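Local atomic coordinates of methyltransferase domain-containing protein (PDB entry 1VE3), a protein that binds S-adenosylmethionine and probably acts as an S-adenosylmethionine-dependent methyltransferase, although its substrate is not known. Residues Trp194-Val199 / Phe207-Glu212. Sequence-based numbering, arbitrary orientation.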
# COMPACT_ATOMS: atom_id res chain seq x y z
N TRP A 194 -3.34 -0.88 24.49
CA TRP A 194 -4.79 -0.88 24.65
C TRP A 194 -5.44 -2.19 24.21
O TRP A 194 -4.99 -2.84 23.26
CB TRP A 194 -5.43 0.26 23.85
CG TRP A 194 -5.18 1.61 24.43
CD1 TRP A 194 -4.19 2.49 24.08
CD2 TRP A 194 -5.94 2.24 25.47
NE1 TRP A 194 -4.30 3.63 24.84
CE2 TRP A 194 -5.37 3.51 25.69
CE3 TRP A 194 -7.06 1.85 26.22
CZ2 TRP A 194 -5.87 4.40 26.65
CZ3 TRP A 194 -7.56 2.74 27.18
CH2 TRP A 194 -6.96 4.00 27.38
N GLY A 195 -6.49 -2.58 24.91
CA GLY A 195 -7.23 -3.77 24.57
C GLY A 195 -8.62 -3.28 24.20
O GLY A 195 -9.05 -2.23 24.68
N LYS A 196 -9.32 -4.01 23.33
CA LYS A 196 -10.66 -3.61 22.92
C LYS A 196 -11.56 -3.28 24.12
O LYS A 196 -12.36 -2.35 24.06
CB LYS A 196 -11.30 -4.72 22.08
CG LYS A 196 -12.62 -4.34 21.43
CD LYS A 196 -13.17 -5.50 20.60
CE LYS A 196 -14.47 -5.11 19.88
NZ LYS A 196 -15.58 -4.79 20.83
N THR A 197 -11.42 -4.03 25.21
CA THR A 197 -12.25 -3.80 26.40
C THR A 197 -11.94 -2.47 27.10
O THR A 197 -12.83 -1.84 27.66
CB THR A 197 -12.09 -4.93 27.45
OG1 THR A 197 -12.56 -6.17 26.91
CG2 THR A 197 -12.89 -4.60 28.71
N GLY A 198 -10.68 -2.05 27.06
CA GLY A 198 -10.31 -0.79 27.69
C GLY A 198 -10.77 0.40 26.88
O GLY A 198 -11.26 1.39 27.42
N VAL A 199 -10.60 0.31 25.56
CA VAL A 199 -10.99 1.38 24.67
C VAL A 199 -12.50 1.63 24.77
O VAL A 199 -12.94 2.75 24.97
CB VAL A 199 -10.64 1.05 23.20
CG1 VAL A 199 -11.18 2.13 22.26
CG2 VAL A 199 -9.11 0.92 23.06
N PHE A 207 -20.08 7.87 24.21
CA PHE A 207 -20.80 7.45 23.02
C PHE A 207 -21.57 6.14 23.14
O PHE A 207 -21.35 5.36 24.07
CB PHE A 207 -19.85 7.27 21.83
CG PHE A 207 -18.78 8.31 21.71
CD1 PHE A 207 -17.55 8.14 22.34
CD2 PHE A 207 -18.97 9.43 20.91
CE1 PHE A 207 -16.53 9.07 22.17
CE2 PHE A 207 -17.97 10.36 20.74
CZ PHE A 207 -16.74 10.19 21.37
N THR A 208 -22.46 5.91 22.18
CA THR A 208 -23.20 4.67 22.07
C THR A 208 -22.67 4.14 20.74
O THR A 208 -22.41 4.92 19.82
CB THR A 208 -24.72 4.93 21.97
OG1 THR A 208 -25.01 5.77 20.85
CG2 THR A 208 -25.20 5.62 23.23
N LYS A 209 -22.47 2.84 20.61
CA LYS A 209 -21.94 2.35 19.34
C LYS A 209 -22.99 2.02 18.29
O LYS A 209 -23.98 1.31 18.55
CB LYS A 209 -21.01 1.15 19.55
CG LYS A 209 -21.65 -0.10 20.06
CD LYS A 209 -20.77 -1.31 19.76
CE LYS A 209 -19.36 -1.15 20.34
NZ LYS A 209 -18.56 -2.40 20.19
N GLU A 210 -22.76 2.58 17.11
CA GLU A 210 -23.62 2.39 15.95
C GLU A 210 -23.30 1.05 15.28
O GLU A 210 -24.19 0.25 15.01
CB GLU A 210 -23.41 3.53 14.94
CG GLU A 210 -24.35 3.51 13.74
CD GLU A 210 -24.13 4.68 12.79
OE1 GLU A 210 -24.00 5.82 13.27
OE2 GLU A 210 -24.08 4.46 11.56
N ALA A 211 -22.01 0.81 15.02
CA ALA A 211 -21.58 -0.43 14.37
C ALA A 211 -20.14 -0.78 14.73
O ALA A 211 -19.43 0.02 15.35
CB ALA A 211 -21.72 -0.29 12.86
N GLU A 212 -19.71 -1.97 14.33
CA GLU A 212 -18.35 -2.42 14.61
C GLU A 212 -17.92 -3.48 13.60
O GLU A 212 -18.63 -4.45 13.37
CB GLU A 212 -18.26 -2.98 16.02
CG GLU A 212 -16.85 -3.19 16.51
CD GLU A 212 -16.76 -3.19 18.02
OE1 GLU A 212 -17.22 -4.17 18.65
OE2 GLU A 212 -16.23 -2.21 18.58
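Lys-209 and Glu-212, three residues apart on the edge strand 207-215, reach Lys-196 in the first turn of helix 196-203, whose N-cap position is held by Gly-195. Lys-209 leads with its ammonium group: NZ stops 3.9 Å from Lys-196 NZ, a like-charged pair whose repulsion Glu-212 OE1 probably offsets in part. Its chain bends at chi3 (57°), and NZ reaches forward along its own strand to Glu-212 OE1 at 2.7 Å. Next come Glu-210 and Ala-211, which both face Val-223 of strand 219-226 in a classic beta bulge. Beyond the bulge Glu-212 meets Lys-196 from the opposite direction, and OE1 accepts a salt-bridging hydrogen bond from Lys-196 NZ at 2.8 Å. The ammonium approaches from above the carboxylate, 36° out of its plane, while Lys-196 CE lies 3.2 Å from the same oxygen. Lys-196 is extended as far as CE, and only the last torsion (chi4 -63°) swings NZ aside. Its NZ also pairs with Glu-200 one helical turn on, and Glu-212 OE2 bonds to Thr-222 OG1. With an alanine in place of Glu-212, Lys-209 would probably lose its close carboxylate partner and Lys-196 one of two, leaving the ammonium charges less well offset. This surface salt-bridge network ties the helix to the edge strand of the seven-stranded 3-2-1-4-5-7-6 sheet, the Rossmann-like fold of class I methyltransferases, away from the S-adenosylmethionine site.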